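Local atomic coordinates of putative polyphosphate kinase 2 family protein (Arthrobacter aurescens, PDB entry 3RHF), a protein that probably acts as a polyphosphate kinase of the PPK2 family, transferring phosphate between inorganic polyphosphate and nucleotides. Residues D145-R150 / S229-K234; R162-I167 / E233-E238; W123-Q128 / N168-R173. All coordinates share one frame; numbering follows the deposited sequence.

Interaction 1 (D145-R150 / S229-K234)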
ATOM      1  N   ASP A 145      23.833  -3.050  -6.612  1.00 34.05           N
ATOM      2  CA  ASP A 145      24.981  -2.659  -7.414  1.00 34.94           C
ATOM      3  C   ASP A 145      26.313  -3.082  -6.821  1.00 35.03           C
ATOM      4  O   ASP A 145      27.316  -2.868  -7.450  1.00 36.23           O
ATOM      5  CB  ASP A 145      24.948  -1.174  -7.697  1.00 35.28           C
ATOM      6  CG  ASP A 145      23.777  -0.799  -8.568  1.00 38.27           C
ATOM      7  OD1 ASP A 145      23.811  -1.142  -9.774  1.00 42.26           O
ATOM      8  OD2 ASP A 145      22.821  -0.173  -8.057  1.00 40.57           O
ATOM      9  N   VAL A 146      26.335  -3.666  -5.625  1.00 34.16           N
ATOM     10  CA  VAL A 146      27.522  -4.390  -5.163  1.00 33.79           C
ATOM     11  C   VAL A 146      27.305  -5.890  -4.903  1.00 34.31           C
ATOM     12  O   VAL A 146      28.127  -6.518  -4.225  1.00 34.11           O
ATOM     13  CB  VAL A 146      28.109  -3.765  -3.903  1.00 32.94           C
ATOM     14  CG1 VAL A 146      28.512  -2.366  -4.206  1.00 34.81           C
ATOM     15  CG2 VAL A 146      27.136  -3.853  -2.726  1.00 30.26           C
ATOM     16  N   LEU A 147      26.216  -6.451  -5.423  1.00 35.11           N
ATOM     17  CA  LEU A 147      25.924  -7.881  -5.243  1.00 36.82           C
ATOM     18  C   LEU A 147      25.912  -8.585  -6.604  1.00 39.11           C
ATOM     19  O   LEU A 147      26.827  -9.284  -6.936  1.00 39.38           O
ATOM     20  CB  LEU A 147      24.592  -8.118  -4.511  1.00 35.32           C
ATOM     21  CG  LEU A 147      24.561  -7.603  -3.078  1.00 36.25           C
ATOM     22  CD1 LEU A 147      23.145  -7.441  -2.594  1.00 32.63           C
ATOM     23  CD2 LEU A 147      25.394  -8.487  -2.144  1.00 35.34           C
ATOM     24  N   ILE A 148      24.861  -8.383  -7.383  1.00 41.58           N
ATOM     25  CA  ILE A 148      24.736  -9.032  -8.645  1.00 44.12           C
ATOM     26  C   ILE A 148      25.980  -8.637  -9.471  1.00 45.79           C
ATOM     27  O   ILE A 148      26.668  -9.488 -10.024  1.00 46.08           O
ATOM     28  CB  ILE A 148      23.328  -8.731  -9.296  1.00 44.64           C
ATOM     29  CG1 ILE A 148      23.043  -9.702 -10.452  1.00 49.17           C
ATOM     30  CG2 ILE A 148      23.213  -7.347  -9.820  1.00 44.02           C
ATOM     31  CD1 ILE A 148      21.529  -9.754 -10.898  1.00 53.16           C
ATOM     32  N   HIS A 149      26.321  -7.356  -9.468  1.00 47.19           N
ATOM     33  CA  HIS A 149      27.450  -6.861 -10.255  1.00 49.02           C
ATOM     34  C   HIS A 149      28.753  -7.523  -9.825  1.00 49.43           C
ATOM     35  O   HIS A 149      29.615  -7.795 -10.639  1.00 50.61           O
ATOM     36  CB  HIS A 149      27.569  -5.342 -10.108  1.00 49.58           C
ATOM     37  CG  HIS A 149      26.517  -4.564 -10.845  1.00 51.56           C
ATOM     38  ND1 HIS A 149      26.827  -3.590 -11.776  1.00 55.13           N
ATOM     39  CD2 HIS A 149      25.167  -4.602 -10.777  1.00 52.31           C
ATOM     40  CE1 HIS A 149      25.712  -3.063 -12.252  1.00 54.89           C
ATOM     41  NE2 HIS A 149      24.690  -3.666 -11.669  1.00 55.60           N
ATOM     42  N   ARG A 150      28.904  -7.791  -8.541  1.00 49.11           N
ATOM     43  CA  ARG A 150      30.104  -8.458  -8.084  1.00 49.31           C
ATOM     44  C   ARG A 150      30.173  -9.881  -8.630  1.00 50.66           C
ATOM     45  O   ARG A 150      31.082 -10.220  -9.384  1.00 52.15           O
ATOM     46  CB  ARG A 150      30.138  -8.462  -6.574  1.00 47.95           C
ATOM     47  CG  ARG A 150      31.382  -9.081  -6.022  1.00 46.37           C
ATOM     48  CD  ARG A 150      31.453  -8.781  -4.561  1.00 43.13           C
ATOM     49  NE  ARG A 150      32.759  -9.031  -3.993  1.00 43.56           N
ATOM     50  CZ  ARG A 150      33.231 -10.237  -3.678  1.00 47.48           C
ATOM     51  NH1 ARG A 150      32.514 -11.365  -3.883  1.00 47.60           N
ATOM     52  NH2 ARG A 150      34.429 -10.316  -3.122  1.00 49.01           N
ATOM     53  N   SER A 229      28.420 -10.956   2.387  1.00 38.30           N
ATOM     54  CA  SER A 229      29.212 -10.908   3.590  1.00 38.99           C
ATOM     55  C   SER A 229      30.227  -9.807   3.468  1.00 38.65           C
ATOM     56  O   SER A 229      30.488  -9.132   4.432  1.00 38.16           O
ATOM     57  CB  SER A 229      29.861 -12.262   3.897  1.00 39.72           C
ATOM     58  OG  SER A 229      30.760 -12.556   2.894  1.00 42.35           O
ATOM     59  N   VAL A 230      30.765  -9.593   2.272  1.00 39.49           N
ATOM     60  CA  VAL A 230      31.708  -8.496   2.059  1.00 39.96           C
ATOM     61  C   VAL A 230      30.996  -7.158   2.194  1.00 39.12           C
ATOM     62  O   VAL A 230      31.429  -6.297   2.983  1.00 39.52           O
ATOM     63  CB  VAL A 230      32.439  -8.600   0.723  1.00 41.06           C
ATOM     64  CG1 VAL A 230      33.279  -7.310   0.453  1.00 39.35           C
ATOM     65  CG2 VAL A 230      33.317  -9.853   0.736  1.00 41.71           C
ATOM     66  N   ALA A 231      29.898  -7.010   1.463  1.00 38.14           N
ATOM     67  CA  ALA A 231      28.972  -5.870   1.619  1.00 37.62           C
ATOM     68  C   ALA A 231      28.707  -5.518   3.076  1.00 37.70           C
ATOM     69  O   ALA A 231      28.714  -4.337   3.420  1.00 36.68           O
ATOM     70  CB  ALA A 231      27.627  -6.144   0.899  1.00 36.74           C
ATOM     71  N   PHE A 232      28.481  -6.522   3.928  1.00 38.66           N
ATOM     72  CA  PHE A 232      28.253  -6.244   5.358  1.00 39.97           C
ATOM     73  C   PHE A 232      29.520  -5.787   6.070  1.00 42.21           C
ATOM     74  O   PHE A 232      29.441  -4.929   6.937  1.00 43.34           O
ATOM     75  CB  PHE A 232      27.686  -7.426   6.178  1.00 39.70           C
ATOM     76  CG  PHE A 232      26.414  -8.044   5.636  1.00 37.34           C
ATOM     77  CD1 PHE A 232      25.452  -7.298   5.023  1.00 35.90           C
ATOM     78  CD2 PHE A 232      26.204  -9.400   5.777  1.00 37.12           C
ATOM     79  CE1 PHE A 232      24.316  -7.893   4.535  1.00 35.00           C
ATOM     80  CE2 PHE A 232      25.091  -9.991   5.295  1.00 36.82           C
ATOM     81  CZ  PHE A 232      24.143  -9.223   4.651  1.00 36.10           C
ATOM     82  N   GLU A 233      30.680  -6.345   5.746  1.00 44.27           N
ATOM     83  CA  GLU A 233      31.919  -5.862   6.370  1.00 46.11           C
ATOM     84  C   GLU A 233      32.141  -4.428   5.963  1.00 45.17           C
ATOM     85  O   GLU A 233      32.712  -3.670   6.700  1.00 45.27           O
ATOM     86  CB  GLU A 233      33.160  -6.688   5.948  1.00 47.79           C
ATOM     87  CG  GLU A 233      33.245  -8.114   6.601  1.00 53.55           C
ATOM     88  CD  GLU A 233      34.366  -9.020   5.998  1.00 59.63           C
ATOM     89  OE1 GLU A 233      35.343  -8.408   5.467  1.00 63.83           O
ATOM     90  OE2 GLU A 233      34.255 -10.298   6.063  1.00 57.90           O
ATOM     91  N   LYS A 234      31.720  -4.067   4.760  1.00 44.57           N
ATOM     92  CA  LYS A 234      32.029  -2.748   4.215  1.00 44.45           C
ATOM     93  C   LYS A 234      31.022  -1.679   4.641  1.00 43.30           C
ATOM     94  O   LYS A 234      31.428  -0.539   4.811  1.00 43.26           O
ATOM     95  CB  LYS A 234      32.110  -2.809   2.682  1.00 44.74           C
ATOM     96  CG  LYS A 234      33.199  -3.790   2.126  1.00 46.77           C
ATOM     97  CD  LYS A 234      34.563  -3.101   1.908  1.00 49.12           C
ATOM     98  CE  LYS A 234      35.725  -4.079   1.735  1.00 49.39           C
ATOM     99  NZ  LYS A 234      36.945  -3.491   2.366  1.00 51.07           N
TER

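Interaction 2 (R162-I167 / E233-E238)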
ATOM      1  N   ARG A 162      34.718   1.807  -4.489  1.00 47.91           N
ATOM      2  CA  ARG A 162      34.158   3.142  -4.488  1.00 47.39           C
ATOM      3  C   ARG A 162      32.652   3.102  -4.202  1.00 44.03           C
ATOM      4  O   ARG A 162      32.100   4.001  -3.571  1.00 43.29           O
ATOM      5  CB  ARG A 162      34.467   3.940  -5.783  1.00 49.11           C
ATOM      6  CG  ARG A 162      33.352   3.908  -6.879  1.00 52.34           C
ATOM      7  CD  ARG A 162      33.425   5.064  -7.932  1.00 58.03           C
ATOM      8  NE  ARG A 162      32.343   6.041  -7.728  1.00 61.01           N
ATOM      9  CZ  ARG A 162      31.066   5.872  -8.082  1.00 60.84           C
ATOM     10  NH1 ARG A 162      30.197   6.839  -7.808  1.00 62.31           N
ATOM     11  NH2 ARG A 162      30.645   4.759  -8.694  1.00 59.89           N
ATOM     12  N   ARG A 163      31.984   2.059  -4.651  1.00 41.88           N
ATOM     13  CA  ARG A 163      30.563   1.950  -4.416  1.00 39.72           C
ATOM     14  C   ARG A 163      30.228   1.748  -2.961  1.00 38.24           C
ATOM     15  O   ARG A 163      29.282   2.334  -2.452  1.00 37.61           O
ATOM     16  CB  ARG A 163      30.007   0.842  -5.220  1.00 39.14           C
ATOM     17  CG  ARG A 163      29.921   1.251  -6.616  1.00 39.71           C
ATOM     18  CD  ARG A 163      29.272   0.176  -7.364  1.00 40.16           C
ATOM     19  NE  ARG A 163      29.285   0.480  -8.771  1.00 42.28           N
ATOM     20  CZ  ARG A 163      28.725  -0.286  -9.690  1.00 42.35           C
ATOM     21  NH1 ARG A 163      28.110  -1.398  -9.335  1.00 40.34           N
ATOM     22  NH2 ARG A 163      28.775   0.077 -10.963  1.00 43.69           N
ATOM     23  N   TYR A 164      31.033   0.956  -2.284  1.00 37.68           N
ATOM     24  CA  TYR A 164      30.865   0.771  -0.864  1.00 36.86           C
ATOM     25  C   TYR A 164      30.985   2.103  -0.135  1.00 36.84           C
ATOM     26  O   TYR A 164      30.187   2.397   0.780  1.00 36.77           O
ATOM     27  CB  TYR A 164      31.926  -0.181  -0.312  1.00 37.05           C
ATOM     28  CG  TYR A 164      31.803  -1.592  -0.771  1.00 35.72           C
ATOM     29  CD1 TYR A 164      30.562  -2.233  -0.839  1.00 36.91           C
ATOM     30  CD2 TYR A 164      32.924  -2.315  -1.099  1.00 35.63           C
ATOM     31  CE1 TYR A 164      30.477  -3.575  -1.257  1.00 38.33           C
ATOM     32  CE2 TYR A 164      32.859  -3.629  -1.513  1.00 36.36           C
ATOM     33  CZ  TYR A 164      31.660  -4.255  -1.595  1.00 37.29           C
ATOM     34  OH  TYR A 164      31.630  -5.548  -1.997  1.00 41.03           O
ATOM     35  N   ALA A 165      31.994   2.884  -0.505  1.00 36.27           N
ATOM     36  CA  ALA A 165      32.220   4.160   0.146  1.00 36.30           C
ATOM     37  C   ALA A 165      31.090   5.124  -0.216  1.00 34.46           C
ATOM     38  O   ALA A 165      30.670   5.894   0.632  1.00 34.24           O
ATOM     39  CB  ALA A 165      33.612   4.754  -0.184  1.00 36.89           C
ATOM     40  N   ALA A 166      30.571   5.060  -1.438  1.00 32.88           N
ATOM     41  CA  ALA A 166      29.476   5.970  -1.819  1.00 31.49           C
ATOM     42  C   ALA A 166      28.171   5.692  -1.034  1.00 30.31           C
ATOM     43  O   ALA A 166      27.477   6.619  -0.554  1.00 29.45           O
ATOM     44  CB  ALA A 166      29.235   5.909  -3.301  1.00 31.29           C
ATOM     45  N   ILE A 167      27.861   4.402  -0.899  1.00 29.20           N
ATOM     46  CA  ILE A 167      26.724   3.931  -0.145  1.00 27.88           C
ATOM     47  C   ILE A 167      26.811   4.491   1.280  1.00 27.83           C
ATOM     48  O   ILE A 167      25.900   5.137   1.756  1.00 27.96           O
ATOM     49  CB  ILE A 167      26.659   2.368  -0.192  1.00 27.68           C
ATOM     50  CG1 ILE A 167      26.165   1.894  -1.564  1.00 27.31           C
ATOM     51  CG2 ILE A 167      25.765   1.831   0.825  1.00 25.31           C
ATOM     52  CD1 ILE A 167      26.430   0.419  -1.872  1.00 24.03           C
ATOM     53  N   GLU A 233      30.680  -6.345   5.746  1.00 44.27           N
ATOM     54  CA  GLU A 233      31.919  -5.862   6.370  1.00 46.11           C
ATOM     55  C   GLU A 233      32.141  -4.428   5.963  1.00 45.17           C
ATOM     56  O   GLU A 233      32.712  -3.670   6.700  1.00 45.27           O
ATOM     57  CB  GLU A 233      33.160  -6.688   5.948  1.00 47.79           C
ATOM     58  CG  GLU A 233      33.245  -8.114   6.601  1.00 53.55           C
ATOM     59  CD  GLU A 233      34.366  -9.020   5.998  1.00 59.63           C
ATOM     60  OE1 GLU A 233      35.343  -8.408   5.467  1.00 63.83           O
ATOM     61  OE2 GLU A 233      34.255 -10.298   6.063  1.00 57.90           O
ATOM     62  N   LYS A 234      31.720  -4.067   4.760  1.00 44.57           N
ATOM     63  CA  LYS A 234      32.029  -2.748   4.215  1.00 44.45           C
ATOM     64  C   LYS A 234      31.022  -1.679   4.641  1.00 43.30           C
ATOM     65  O   LYS A 234      31.428  -0.539   4.811  1.00 43.26           O
ATOM     66  CB  LYS A 234      32.110  -2.809   2.682  1.00 44.74           C
ATOM     67  CG  LYS A 234      33.199  -3.790   2.126  1.00 46.77           C
ATOM     68  CD  LYS A 234      34.563  -3.101   1.908  1.00 49.12           C
ATOM     69  CE  LYS A 234      35.725  -4.079   1.735  1.00 49.39           C
ATOM     70  NZ  LYS A 234      36.945  -3.491   2.366  1.00 51.07           N
ATOM     71  N   THR A 235      29.738  -2.051   4.833  1.00 41.68           N
ATOM     72  CA  THR A 235      28.627  -1.081   4.908  1.00 40.20           C
ATOM     73  C   THR A 235      27.709  -1.164   6.131  1.00 39.35           C
ATOM     74  O   THR A 235      26.735  -0.391   6.221  1.00 38.67           O
ATOM     75  CB  THR A 235      27.731  -1.147   3.650  1.00 40.04           C
ATOM     76  OG1 THR A 235      27.056  -2.420   3.572  1.00 39.24           O
ATOM     77  CG2 THR A 235      28.553  -0.926   2.403  1.00 39.89           C
ATOM     78  N   SER A 236      28.018  -2.064   7.073  1.00 38.19           N
ATOM     79  CA  SER A 236      27.327  -2.088   8.342  1.00 36.68           C
ATOM     80  C   SER A 236      27.977  -1.107   9.337  1.00 36.59           C
ATOM     81  O   SER A 236      28.990  -1.405   9.959  1.00 36.21           O
ATOM     82  CB  SER A 236      27.307  -3.491   8.916  1.00 37.28           C
ATOM     83  OG  SER A 236      26.714  -3.521  10.212  1.00 36.07           O
ATOM     84  N   THR A 237      27.345   0.052   9.520  1.00 35.69           N
ATOM     85  CA  THR A 237      27.880   1.097  10.358  1.00 35.37           C
ATOM     86  C   THR A 237      27.056   1.358  11.623  1.00 35.40           C
ATOM     87  O   THR A 237      25.949   0.861  11.776  1.00 35.48           O
ATOM     88  CB  THR A 237      28.009   2.360   9.544  1.00 35.07           C
ATOM     89  OG1 THR A 237      26.704   2.823   9.160  1.00 35.63           O
ATOM     90  CG2 THR A 237      28.852   2.088   8.296  1.00 33.32           C
ATOM     91  N   GLU A 238      27.627   2.118  12.548  1.00 35.49           N
ATOM     92  CA  GLU A 238      26.903   2.570  13.716  1.00 35.75           C
ATOM     93  C   GLU A 238      25.576   3.306  13.350  1.00 34.97           C
ATOM     94  O   GLU A 238      24.569   3.049  13.972  1.00 35.39           O
ATOM     95  CB  GLU A 238      27.812   3.441  14.616  1.00 35.90           C
TER

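Interaction 3 (W123-Q128 / N168-R173)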
ATOM      1  N   TRP A 123      21.810   7.558  -8.415  1.00 23.76           N
ATOM      2  CA  TRP A 123      20.905   8.600  -8.856  1.00 23.79           C
ATOM      3  C   TRP A 123      19.473   8.092  -8.705  1.00 24.69           C
ATOM      4  O   TRP A 123      18.638   8.756  -8.109  1.00 25.40           O
ATOM      5  CB  TRP A 123      21.214   8.996 -10.286  1.00 23.95           C
ATOM      6  CG  TRP A 123      20.283   9.977 -10.940  1.00 23.55           C
ATOM      7  CD1 TRP A 123      20.296  11.335 -10.790  1.00 24.81           C
ATOM      8  CD2 TRP A 123      19.261   9.694 -11.901  1.00 22.09           C
ATOM      9  NE1 TRP A 123      19.292  11.906 -11.560  1.00 24.13           N
ATOM     10  CE2 TRP A 123      18.657  10.916 -12.251  1.00 22.10           C
ATOM     11  CE3 TRP A 123      18.779   8.521 -12.475  1.00 24.40           C
ATOM     12  CZ2 TRP A 123      17.643  11.005 -13.178  1.00 22.80           C
ATOM     13  CZ3 TRP A 123      17.749   8.602 -13.394  1.00 23.69           C
ATOM     14  CH2 TRP A 123      17.186   9.837 -13.731  1.00 24.73           C
ATOM     15  N   ARG A 124      19.187   6.880  -9.184  1.00 24.56           N
ATOM     16  CA  ARG A 124      17.809   6.383  -9.136  1.00 23.73           C
ATOM     17  C   ARG A 124      17.320   6.102  -7.734  1.00 22.42           C
ATOM     18  O   ARG A 124      16.128   6.144  -7.482  1.00 21.09           O
ATOM     19  CB  ARG A 124      17.644   5.157 -10.010  1.00 23.92           C
ATOM     20  CG  ARG A 124      18.422   3.938  -9.544  1.00 25.38           C
ATOM     21  CD  ARG A 124      18.094   2.792 -10.436  1.00 25.11           C
ATOM     22  NE  ARG A 124      18.528   1.498  -9.946  1.00 24.55           N
ATOM     23  CZ  ARG A 124      17.913   0.352 -10.268  1.00 28.05           C
ATOM     24  NH1 ARG A 124      16.812   0.326 -11.062  1.00 27.58           N
ATOM     25  NH2 ARG A 124      18.364  -0.781  -9.765  1.00 25.84           N
ATOM     26  N   ILE A 125      18.249   5.866  -6.823  1.00 22.36           N
ATOM     27  CA  ILE A 125      17.909   5.565  -5.473  1.00 22.69           C
ATOM     28  C   ILE A 125      17.545   6.819  -4.692  1.00 23.55           C
ATOM     29  O   ILE A 125      16.529   6.824  -3.955  1.00 23.83           O
ATOM     30  CB  ILE A 125      19.045   4.856  -4.729  1.00 23.15           C
ATOM     31  CG1 ILE A 125      19.663   3.704  -5.546  1.00 23.08           C
ATOM     32  CG2 ILE A 125      18.477   4.278  -3.404  1.00 21.63           C
ATOM     33  CD1 ILE A 125      18.675   2.543  -5.851  1.00 20.64           C
ATOM     34  N   GLU A 126      18.380   7.859  -4.837  1.00 26.40           N
ATOM     35  CA  GLU A 126      18.165   9.174  -4.226  1.00 27.49           C
ATOM     36  C   GLU A 126      16.831   9.771  -4.622  1.00 26.79           C
ATOM     37  O   GLU A 126      16.204  10.428  -3.801  1.00 25.32           O
ATOM     38  CB  GLU A 126      19.231  10.211  -4.615  1.00 29.82           C
ATOM     39  CG  GLU A 126      20.672   9.828  -4.238  1.00 35.84           C
ATOM     40  CD  GLU A 126      21.421  10.931  -3.466  1.00 44.52           C
ATOM     41  OE1 GLU A 126      20.787  11.580  -2.564  1.00 48.12           O
ATOM     42  OE2 GLU A 126      22.635  11.115  -3.763  1.00 46.70           O
ATOM     43  N   LYS A 127      16.407   9.565  -5.865  1.00 25.93           N
ATOM     44  CA  LYS A 127      15.114  10.051  -6.238  1.00 27.45           C
ATOM     45  C   LYS A 127      14.028   9.543  -5.321  1.00 25.77           C
ATOM     46  O   LYS A 127      13.061  10.223  -5.137  1.00 25.63           O
ATOM     47  CB  LYS A 127      14.731   9.643  -7.644  1.00 28.79           C
ATOM     48  CG  LYS A 127      15.706  10.087  -8.659  1.00 34.67           C
ATOM     49  CD  LYS A 127      15.029  10.443 -10.003  1.00 41.39           C
ATOM     50  CE  LYS A 127      14.192   9.322 -10.631  1.00 42.84           C
ATOM     51  NZ  LYS A 127      13.978   9.672 -12.085  1.00 44.80           N
ATOM     52  N   GLN A 128      14.172   8.330  -4.792  1.00 24.58           N
ATOM     53  CA  GLN A 128      13.060   7.656  -4.120  1.00 23.94           C
ATOM     54  C   GLN A 128      13.112   7.695  -2.613  1.00 22.78           C
ATOM     55  O   GLN A 128      12.259   7.154  -2.023  1.00 21.97           O
ATOM     56  CB  GLN A 128      12.976   6.183  -4.553  1.00 23.77           C
ATOM     57  CG  GLN A 128      13.001   6.005  -6.059  1.00 23.87           C
ATOM     58  CD  GLN A 128      11.780   6.605  -6.745  1.00 28.24           C
ATOM     59  OE1 GLN A 128      10.651   6.474  -6.260  1.00 25.48           O
ATOM     60  NE2 GLN A 128      11.999   7.256  -7.894  1.00 31.14           N
ATOM     61  N   ASN A 168      27.932   4.299   1.947  1.00 28.37           N
ATOM     62  CA  ASN A 168      28.091   4.792   3.290  1.00 28.71           C
ATOM     63  C   ASN A 168      27.925   6.302   3.414  1.00 29.59           C
ATOM     64  O   ASN A 168      27.340   6.780   4.397  1.00 30.15           O
ATOM     65  CB  ASN A 168      29.437   4.358   3.834  1.00 29.27           C
ATOM     66  CG  ASN A 168      29.474   2.868   4.187  1.00 31.19           C
ATOM     67  OD1 ASN A 168      28.433   2.224   4.448  1.00 34.71           O
ATOM     68  ND2 ASN A 168      30.664   2.317   4.216  1.00 28.36           N
ATOM     69  N   ASP A 169      28.410   7.040   2.418  1.00 30.40           N
ATOM     70  CA  ASP A 169      28.300   8.498   2.379  1.00 31.56           C
ATOM     71  C   ASP A 169      26.867   8.910   2.176  1.00 29.31           C
ATOM     72  O   ASP A 169      26.375   9.787   2.883  1.00 28.82           O
ATOM     73  CB  ASP A 169      29.133   9.096   1.258  1.00 32.97           C
ATOM     74  CG  ASP A 169      28.944  10.630   1.138  1.00 40.65           C
ATOM     75  OD1 ASP A 169      29.508  11.395   1.980  1.00 50.74           O
ATOM     76  OD2 ASP A 169      28.229  11.100   0.201  1.00 46.77           O
ATOM     77  N   PHE A 170      26.208   8.242   1.238  1.00 27.72           N
ATOM     78  CA  PHE A 170      24.768   8.337   1.033  1.00 26.69           C
ATOM     79  C   PHE A 170      23.952   8.048   2.263  1.00 26.69           C
ATOM     80  O   PHE A 170      23.135   8.890   2.717  1.00 27.82           O
ATOM     81  CB  PHE A 170      24.399   7.351  -0.007  1.00 26.64           C
ATOM     82  CG  PHE A 170      22.976   7.261  -0.296  1.00 27.02           C
ATOM     83  CD1 PHE A 170      22.268   8.365  -0.736  1.00 31.40           C
ATOM     84  CD2 PHE A 170      22.345   6.059  -0.238  1.00 29.36           C
ATOM     85  CE1 PHE A 170      20.925   8.264  -1.069  1.00 31.54           C
ATOM     86  CE2 PHE A 170      21.006   5.950  -0.596  1.00 31.51           C
ATOM     87  CZ  PHE A 170      20.299   7.058  -0.998  1.00 31.81           C
ATOM     88  N   GLU A 171      24.139   6.887   2.855  1.00 26.14           N
ATOM     89  CA  GLU A 171      23.362   6.602   4.075  1.00 25.62           C
ATOM     90  C   GLU A 171      23.647   7.651   5.173  1.00 26.69           C
ATOM     91  O   GLU A 171      22.793   8.019   5.951  1.00 26.03           O
ATOM     92  CB  GLU A 171      23.649   5.185   4.539  1.00 24.56           C
ATOM     93  CG  GLU A 171      23.034   4.210   3.556  1.00 24.26           C
ATOM     94  CD  GLU A 171      23.375   2.735   3.813  1.00 26.50           C
ATOM     95  OE1 GLU A 171      24.078   2.436   4.830  1.00 20.18           O
ATOM     96  OE2 GLU A 171      22.898   1.897   2.975  1.00 26.31           O
ATOM     97  N   SER A 172      24.877   8.130   5.221  1.00 28.47           N
ATOM     98  CA  SER A 172      25.243   9.136   6.183  1.00 30.43           C
ATOM     99  C   SER A 172      24.524  10.481   5.887  1.00 30.14           C
ATOM    100  O   SER A 172      24.114  11.193   6.796  1.00 30.63           O
ATOM    101  CB  SER A 172      26.770   9.283   6.206  1.00 31.64           C
ATOM    102  OG  SER A 172      27.118  10.450   6.904  1.00 36.15           O
ATOM    103  N   ARG A 173      24.330  10.808   4.621  1.00 30.15           N
ATOM    104  CA  ARG A 173      23.627  12.037   4.289  1.00 29.65           C
ATOM    105  C   ARG A 173      22.172  11.897   4.711  1.00 28.63           C
ATOM    106  O   ARG A 173      21.590  12.821   5.304  1.00 27.59           O
ATOM    107  CB  ARG A 173      23.773  12.372   2.806  1.00 29.54           C
ATOM    108  CG  ARG A 173      25.014  13.243   2.486  1.00 33.71           C
ATOM    109  CD  ARG A 173      25.799  12.854   1.179  1.00 35.69           C
ATOM    110  NE  ARG A 173      24.866  12.602   0.091  1.00 35.32           N
ATOM    111  CZ  ARG A 173      24.994  11.684  -0.849  1.00 37.60           C
ATOM    112  NH1 ARG A 173      26.050  10.911  -0.906  1.00 36.77           N
ATOM    113  NH2 ARG A 173      24.033  11.558  -1.763  1.00 41.43           N
TER

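Interaction 1 (D145-R150 / S229-K234)
Ala231 presents its methyl to two aliphatic side chains of 145-150. CG2 of Val146 lies 4.3 Å from CB of Ala231, at the point where the two backbones come nearest, with 7.1 Å between the CA atoms of Val146 and Ala231. Leu147 reaches the same methyl through one branch, its CD2 being 4.4 Å from CB of Ala231. The third touch is of another kind: the guanidinium of Arg150 has CG2 of Val230 over one face, with NH2 of Arg150 4.0 Å from that methyl. The two side chains meet at about a right angle. Arg150 gets there on a chain extended from CG to NE, with CG trans to the backbone N (chi1 -177°). No hydrogen bond spans the segments. In this P-loop NTPase-type alpha/beta/alpha sandwich, the contact sets the chain around the start of helix 148-151 against helix 221-235. Further out, Asp226, on an earlier turn of helix 221-235, forms a salt bridge with NH1 of Arg150, and Ala227 touches both Arg150 and Leu147. Tyr164 of helix 157-176 packs on both Val146 and Val230.

Interaction 2 (R162-I167 / E233-E238)
Lys234 lays its methylenes over one face of the Tyr164 ring in a CH-pi contact. CG of Lys234 stands 3.7 Å from the centroid of the Tyr164 ring and only 18° off the ring normal, which puts it over the face. The neighbouring methylenes follow the ring: CB of Lys234 is 3.7 Å from CG of Tyr164, and CD of Lys234 is 3.5 Å from CD2 of Tyr164. A bend at chi2 (-91°) turns the lysine chain across the ring, and its end then leads away from the helix carrying Tyr164. The ammonium has a long, weak ion pair with Glu161.

Apolar packing continues through Thr235. Its CG2 lies 4.0 Å from CD1 of Tyr164, approaching the ring obliquely, and 4.2 Å from CG2 of Ile167. Thus one threonine methyl touches side chains on successive turns of helix 157-176. With chi1 at 66°, this methyl is trans to the carbonyl carbon and the hydroxyl is held apart from it, hydrogen-bonded to the carbonyl of Ala231 and to NE1 of Trp242.

One polar bond between the helices uses the backbone O of Lys234, which accepts from ND2 of Asn168, the residue after Ile167. Helix 221-235 here ends against helix 157-176, both belonging to the helical layers of a P-loop NTPase-type fold, with CA atoms of Tyr164 and Lys234 6.3 Å apart. Because the lysine contributes methylenes and the threonine a methyl, the direct contact rests on dispersion and CH-pi attraction, while the polar ends of both residues look to other partners.

Interaction 3 (W123-Q128 / N168-R173)
The guanidinium of Arg173 is held by two carboxylates, one from each segment. Its NH2 forms a salt bridge with OE2 of Glu126 at 2.5 Å, and its NH1 forms another with OD2 of Asp169, one turn earlier on the same helix. Both pairs are very short, so their exact lengths deserve caution at this resolution. OE2 of Glu126 lies at the guanidinium edge near its plane, but the two planar groups are turned 44° from each other. Bends at chi2 and chi3 (44°) fold Arg173 back along its helix, leaving CA of Phe170 3.4 Å above the guanidinium plane.

Beneath the charges, CG of Glu126 comes within 3.5 Å of CE1 of Phe170, in an oblique approach. CG2 of Ile125 meets the far end of that ring, 4.1 Å from CZ of Phe170. The contact joins helix 123-126, which precedes strand 135-139, to helix 157-176, which precedes strand 179-187; Ile125 also touches Phe138 of the former strand. With an alanine at Glu126, the NH2 side of the Arg173 guanidinium is likely to lose its carboxylate mate and the CE1 side of Phe170 its methylene cover. The guanidinium of Arg173, a cation, sits between two carboxylates whose oxygens, Glu126 OE2 and Asp169 OD2, stay 6.9 Å apart, so it is likely to offset the repulsion between them at the partly exposed margin of an apolar contact.

Helix 157-176 supplies a segment to interactions 2 and 3 and borders interaction 1, with Tyr164 the ring common to the surroundings of interactions 1 and 2. Those two also share helix 221-235 and have centres about 9 Å apart; both are mostly buried and apolar, without a hydrogen bond across their segments, although aliphatic methyls and one arginine face serve the first and an aromatic face the second. Interaction 3, centred about 12 Å from interaction 2, is only partly buried and adds a salt bridge across its segments, extended by a second within 168-173, beside a buried phenylalanine. Asn168, from 168-173, ties this region to the C-terminal end of helix 221-235 by its hydrogen bond.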